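Local coordinates for circadian clock oscillator protein KaiA (Nostoc sp., PDB 1R5Q), which probably stimulates autophosphorylation of KaiC in the cyanobacterial KaiABC circadian oscillator, acting as a homodimer through this C-terminal domain, at residues Leu23-Thr28 / Arg82-Asp87. Residues are numbered along the deposited sequence; the frame is centred on the assembly and turned at random.
Sequences LSYFTT and RLTLID
Y25 lays its ring across the first turns of helix 82-100 and hydrogen-bonds D87, tying the turn S24-T27, next to helix 8-24, to the last helix of the all-helical KaiA C-terminal domain. Y25 OH donates to D87 OD1 over 2.6 Å, reaching the anti side of that oxygen 22° out of the carboxylate plane. Ring and carboxylate planes stand 78° apart, and OD1 lies at the ring edge, near its plane. One turn earlier, T84 covers one ring face: its CA makes a CH-pi contact 4.0 Å from the Y25 ring centroid, while T84 OG1 sits toward the rim, 3.2 Å from Y25 CG. That hydroxyl is buried with no hydrogen-bond partner in the model. F26 CZ meets L83 CD1 at 3.9 Å, the methyl lying at the edge of the F26 ring, near its plane. Y25 CD2 stands over the centre of one F26 face, so the two aromatic residues pack on each other as well as on the helix. Y25 has CG anti to its own N (chi1 -164°), which extends the ring toward the helix. Y25 and F26 are the two central residues of a type I turn from S24 to T27, and L32 also touches Y25. T84 also packs on Y18, I21 and L22 of helix 8-24. Within the turn, T27 N donates to S24 O at 3.1 Å.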
loop_
_atom_site.group_PDB
_atom_site.type_symbol
_atom_site.label_atom_id
_atom_site.label_comp_id
_atom_site.label_asym_id
_atom_site.label_seq_id
_atom_site.Cartn_x
_atom_site.Cartn_y
_atom_site.Cartn_z
ATOM N N LEU A 23 -3.098 -7.745 -5.056
ATOM C CA LEU A 23 -3.703 -8.948 -5.617
ATOM C C LEU A 23 -5.100 -8.757 -6.191
ATOM O O LEU A 23 -5.591 -9.609 -6.941
ATOM C CB LEU A 23 -3.711 -10.069 -4.569
ATOM C CG LEU A 23 -2.295 -10.481 -4.121
ATOM C CD1 LEU A 23 -2.346 -11.640 -3.117
ATOM C CD2 LEU A 23 -1.482 -10.864 -5.355
ATOM N N SER A 24 -5.767 -7.660 -5.851
ATOM C CA SER A 24 -7.083 -7.452 -6.431
ATOM C C SER A 24 -7.083 -6.222 -7.329
ATOM O O SER A 24 -8.113 -5.878 -7.908
ATOM C CB SER A 24 -8.121 -7.274 -5.334
ATOM O OG SER A 24 -8.039 -5.973 -4.809
ATOM N N TYR A 25 -5.924 -5.577 -7.473
ATOM C CA TYR A 25 -5.848 -4.346 -8.252
ATOM C C TYR A 25 -6.269 -4.419 -9.715
ATOM O O TYR A 25 -6.850 -3.469 -10.258
ATOM C CB TYR A 25 -4.442 -3.754 -8.211
ATOM C CG TYR A 25 -4.441 -2.311 -8.679
ATOM C CD1 TYR A 25 -4.887 -1.285 -7.832
ATOM C CD2 TYR A 25 -4.042 -1.967 -9.978
ATOM C CE1 TYR A 25 -4.941 0.032 -8.262
ATOM C CE2 TYR A 25 -4.090 -0.631 -10.413
ATOM C CZ TYR A 25 -4.546 0.351 -9.546
ATOM O OH TYR A 25 -4.656 1.645 -9.979
ATOM N N PHE A 26 -5.940 -5.523 -10.369
ATOM C CA PHE A 26 -6.294 -5.655 -11.766
ATOM C C PHE A 26 -7.547 -6.504 -11.977
ATOM O O PHE A 26 -7.762 -7.051 -13.060
ATOM C CB PHE A 26 -5.087 -6.182 -12.539
ATOM C CG PHE A 26 -3.950 -5.186 -12.614
ATOM C CD1 PHE A 26 -4.113 -3.986 -13.303
ATOM C CD2 PHE A 26 -2.716 -5.454 -12.009
ATOM C CE1 PHE A 26 -3.060 -3.066 -13.399
ATOM C CE2 PHE A 26 -1.655 -4.542 -12.095
ATOM C CZ PHE A 26 -1.825 -3.343 -12.796
ATOM N N THR A 27 -8.368 -6.588 -10.929
ATOM C CA THR A 27 -9.646 -7.303 -10.950
ATOM C C THR A 27 -10.723 -6.213 -10.845
ATOM O O THR A 27 -10.447 -5.029 -11.023
ATOM C CB THR A 27 -9.826 -8.242 -9.725
ATOM O OG1 THR A 27 -8.725 -9.153 -9.638
ATOM C CG2 THR A 27 -11.116 -9.066 -9.861
ATOM N N THR A 28 -11.951 -6.614 -10.551
ATOM C CA THR A 28 -13.044 -5.665 -10.395
ATOM C C THR A 28 -13.578 -5.851 -8.972
ATOM O O THR A 28 -13.982 -6.956 -8.604
ATOM C CB THR A 28 -14.140 -5.932 -11.442
ATOM O OG1 THR A 28 -14.530 -7.312 -11.383
ATOM C CG2 THR A 28 -13.617 -5.611 -12.850
ATOM N N ARG A 82 3.451 -0.895 -10.588
ATOM C CA ARG A 82 3.822 0.498 -10.333
ATOM C C ARG A 82 2.574 1.373 -10.495
ATOM O O ARG A 82 2.501 2.487 -9.957
ATOM C CB ARG A 82 4.912 0.958 -11.289
ATOM C CG ARG A 82 6.241 0.276 -11.021
ATOM C CD ARG A 82 7.291 0.740 -11.990
ATOM N NE ARG A 82 8.538 -0.005 -11.847
ATOM C CZ ARG A 82 9.531 0.044 -12.731
ATOM N NH1 ARG A 82 9.416 0.797 -13.819
ATOM N NH2 ARG A 82 10.643 -0.649 -12.519
ATOM N N LEU A 83 1.585 0.858 -11.229
ATOM C CA LEU A 83 0.326 1.578 -11.428
ATOM C C LEU A 83 -0.389 1.676 -10.076
ATOM O O LEU A 83 -0.975 2.709 -9.720
ATOM C CB LEU A 83 -0.571 0.824 -12.423
ATOM C CG LEU A 83 -0.067 0.842 -13.874
ATOM C CD1 LEU A 83 -0.920 -0.077 -14.760
ATOM C CD2 LEU A 83 -0.120 2.269 -14.393
ATOM N N THR A 84 -0.355 0.567 -9.353
ATOM C CA THR A 84 -0.947 0.479 -8.034
ATOM C C THR A 84 -0.285 1.501 -7.101
ATOM O O THR A 84 -0.964 2.219 -6.366
ATOM C CB THR A 84 -0.723 -0.911 -7.414
ATOM O OG1 THR A 84 -1.267 -1.924 -8.286
ATOM C CG2 THR A 84 -1.401 -0.968 -6.036
ATOM N N LEU A 85 1.038 1.560 -7.128
ATOM C CA LEU A 85 1.756 2.483 -6.254
ATOM C C LEU A 85 1.423 3.935 -6.606
ATOM O O LEU A 85 1.240 4.781 -5.728
ATOM C CB LEU A 85 3.262 2.238 -6.354
ATOM C CG LEU A 85 4.157 3.102 -5.447
ATOM C CD1 LEU A 85 3.717 2.987 -3.969
ATOM C CD2 LEU A 85 5.611 2.659 -5.621
ATOM N N ILE A 86 1.344 4.226 -7.895
ATOM C CA ILE A 86 0.980 5.567 -8.317
ATOM C C ILE A 86 -0.393 5.936 -7.762
ATOM O O ILE A 86 -0.586 7.032 -7.219
ATOM C CB ILE A 86 0.937 5.686 -9.865
ATOM C CG1 ILE A 86 2.377 5.693 -10.416
ATOM C CG2 ILE A 86 0.184 6.981 -10.271
ATOM C CD1 ILE A 86 2.468 5.392 -11.915
ATOM N N ASP A 87 -1.333 5.008 -7.897
ATOM C CA ASP A 87 -2.715 5.193 -7.462
ATOM C C ASP A 87 -2.788 5.454 -5.949
ATOM O O ASP A 87 -3.539 6.312 -5.483
ATOM C CB ASP A 87 -3.505 3.940 -7.841
ATOM C CG ASP A 87 -5.022 4.136 -7.800
ATOM O OD1 ASP A 87 -5.729 3.211 -8.244
ATOM O OD2 ASP A 87 -5.514 5.183 -7.330
#